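Local coordinates for protein malonate decarboxylase subunit alpha (Acinetobacter baumannii ATCC 17978, PDB 6MPR) that probably transfers the acyl-carrier thiol group between acetate and malonate as the transferase subunit of malonate decarboxylase, at residues A[300-305]-A[318-323]. Residues are numbered along the deposited sequence; the frame is centred on the assembly and turned at random.
Sequences LNPHPT and VHCFGT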
loop_
_atom_site.group_PDB
_atom_site.type_symbol
_atom_site.label_atom_id
_atom_site.label_comp_id
_atom_site.label_asym_id
_atom_site.label_seq_id
_atom_site.Cartn_x
_atom_site.Cartn_y
_atom_site.Cartn_z
ATOM N N LEU A 300 -11.773 -5.905 -7.447
ATOM C CA LEU A 300 -12.174 -7.266 -7.788
ATOM C C LEU A 300 -11.665 -7.602 -9.186
ATOM O O LEU A 300 -11.592 -6.723 -10.047
ATOM C CB LEU A 300 -13.708 -7.402 -7.757
ATOM C CG LEU A 300 -14.269 -8.817 -7.602
ATOM C CD1 LEU A 300 -14.254 -9.206 -6.121
ATOM C CD2 LEU A 300 -15.664 -8.868 -8.161
ATOM N N ASN A 301 -11.342 -8.877 -9.423
ATOM C CA ASN A 301 -11.142 -9.284 -10.803
ATOM C C ASN A 301 -12.491 -9.331 -11.516
ATOM O O ASN A 301 -13.548 -9.190 -10.889
ATOM C CB ASN A 301 -10.399 -10.616 -10.861
ATOM C CG ASN A 301 -8.896 -10.432 -10.764
ATOM O OD1 ASN A 301 -8.419 -9.336 -10.469
ATOM N ND2 ASN A 301 -8.145 -11.497 -11.009
ATOM N N PRO A 302 -12.496 -9.454 -12.862
ATOM C CA PRO A 302 -13.808 -9.483 -13.549
ATOM C C PRO A 302 -14.521 -10.827 -13.405
ATOM O O PRO A 302 -14.533 -11.683 -14.304
ATOM C CB PRO A 302 -13.436 -9.188 -15.007
ATOM C CG PRO A 302 -11.998 -8.761 -15.000
ATOM C CD PRO A 302 -11.399 -9.469 -13.843
ATOM N N HIS A 303 -15.117 -11.038 -12.233
ATOM C CA HIS A 303 -15.830 -12.282 -11.971
ATOM C C HIS A 303 -16.961 -12.420 -12.982
ATOM O O HIS A 303 -17.780 -11.495 -13.106
ATOM C CB HIS A 303 -16.441 -12.276 -10.567
ATOM C CG HIS A 303 -15.447 -12.349 -9.447
ATOM N ND1 HIS A 303 -15.833 -12.519 -8.131
ATOM C CD2 HIS A 303 -14.095 -12.266 -9.438
ATOM C CE1 HIS A 303 -14.756 -12.542 -7.361
ATOM N NE2 HIS A 303 -13.691 -12.395 -8.129
ATOM N N PRO A 304 -17.045 -13.531 -13.728
ATOM C CA PRO A 304 -18.242 -13.733 -14.552
ATOM C C PRO A 304 -19.504 -13.721 -13.721
ATOM O O PRO A 304 -20.562 -13.309 -14.217
ATOM C CB PRO A 304 -17.997 -15.105 -15.211
ATOM C CG PRO A 304 -16.492 -15.223 -15.227
ATOM C CD PRO A 304 -16.101 -14.650 -13.877
ATOM N N THR A 305 -19.424 -14.129 -12.451
ATOM C CA THR A 305 -20.629 -14.122 -11.629
ATOM C C THR A 305 -21.074 -12.717 -11.245
ATOM O O THR A 305 -22.177 -12.569 -10.706
ATOM C CB THR A 305 -20.436 -14.956 -10.362
ATOM O OG1 THR A 305 -19.297 -14.491 -9.624
ATOM C CG2 THR A 305 -20.264 -16.420 -10.714
ATOM N N VAL A 318 -15.224 -1.031 -11.115
ATOM C CA VAL A 318 -14.401 -2.166 -10.706
ATOM C C VAL A 318 -12.974 -1.852 -11.102
ATOM O O VAL A 318 -12.705 -1.585 -12.281
ATOM C CB VAL A 318 -14.841 -3.480 -11.373
ATOM C CG1 VAL A 318 -13.965 -4.646 -10.903
ATOM C CG2 VAL A 318 -16.294 -3.762 -11.115
ATOM N N HIS A 319 -12.064 -1.889 -10.130
ATOM C CA HIS A 319 -10.627 -1.920 -10.376
ATOM C C HIS A 319 -10.120 -3.335 -10.126
ATOM O O HIS A 319 -10.537 -3.980 -9.163
ATOM C CB HIS A 319 -9.886 -0.933 -9.472
ATOM C CG HIS A 319 -8.469 -0.730 -9.886
ATOM N ND1 HIS A 319 -7.424 -1.426 -9.315
ATOM C CD2 HIS A 319 -7.931 0.010 -10.887
ATOM C CE1 HIS A 319 -6.297 -1.087 -9.914
ATOM N NE2 HIS A 319 -6.577 -0.225 -10.879
ATOM N N CYS A 320 -9.216 -3.818 -10.988
ATOM C CA CYS A 320 -8.901 -5.244 -11.079
ATOM C C CYS A 320 -7.450 -5.533 -10.722
ATOM O O CYS A 320 -6.548 -4.804 -11.142
ATOM C CB CYS A 320 -9.138 -5.779 -12.496
ATOM S SG CYS A 320 -10.837 -5.682 -13.059
ATOM N N PHE A 321 -7.240 -6.640 -9.976
ATOM C CA PHE A 321 -5.897 -7.154 -9.730
ATOM C C PHE A 321 -5.305 -7.811 -10.973
ATOM O O PHE A 321 -4.082 -7.800 -11.156
ATOM C CB PHE A 321 -5.920 -8.191 -8.606
ATOM C CG PHE A 321 -6.734 -7.803 -7.407
ATOM C CD1 PHE A 321 -6.181 -7.037 -6.394
ATOM C CD2 PHE A 321 -8.045 -8.228 -7.287
ATOM C CE1 PHE A 321 -6.923 -6.709 -5.269
ATOM C CE2 PHE A 321 -8.801 -7.903 -6.169
ATOM C CZ PHE A 321 -8.250 -7.133 -5.164
ATOM N N GLY A 322 -6.158 -8.386 -11.816
ATOM C CA GLY A 322 -5.791 -9.136 -12.999
ATOM C C GLY A 322 -7.004 -9.272 -13.895
ATOM O O GLY A 322 -8.060 -8.701 -13.627
ATOM N N THR A 323 -6.848 -10.053 -14.956
ATOM C CA THR A 323 -7.933 -10.327 -15.888
ATOM C C THR A 323 -8.793 -11.481 -15.374
ATOM O O THR A 323 -8.602 -11.998 -14.269
ATOM C CB THR A 323 -7.370 -10.672 -17.271
ATOM O OG1 THR A 323 -8.408 -10.570 -18.241
ATOM C CG2 THR A 323 -6.820 -12.115 -17.298
#
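With CG of Asn301 beside its own backbone N (chi1 -84°) and OD1 nearly eclipsing CA (chi2 10°), the amide, in the one of two deposited conformers described here, reaches with OD1 into the bend that 318-323 makes at Phe321 and Gly322. There Asn301 OD1 accepts a hydrogen bond from Gly322 N (2.8 Å), a bent bond whose donor stands above the carbonyl plane of the amide. Phe321 N lies 3.0 Å from Asn301 OD1, and the Phe321 ring, its CG likewise beside the backbone N (chi1 -45°), turns an edge to the same oxygen, with CD2 3.4 Å from Asn301 OD1. One buried carbonyl oxygen thus meets the backbone of the bend and the rim of an aromatic ring. The amide nitrogen ND2 is taken up by Gln69, which also bonds Thr323 O, so a single glutamine ties the Asn301 amide to the far end of the bend.

At the strand ends the two segments still pair: Leu300 N donates a nearly straight bond to His319 O (2.9 Å), and Leu300 O receives a CA-H...O contact from Cys320 CA at 3.2 Å. CG1 of Val318 also closes on Leu300 O, at 3.3 Å. Pro302, centre of an inverse gamma turn closed from His303 N to Asn301 O, lays its CG against Cys320 SG at 3.8 Å. That turn leads the chain away from 318-323, and Leu300 CD2 sits over one face of the His303 ring.

The contact extends the parallel pairing of strands 297-299 and 317-319, the latter at one border of the mixed sheet within this chain, past the strand ends into their loops. Phe321 touches helix 350-359 and Asn267 of strand 265-268, while helix 328-332 touches Pro302 and Thr323.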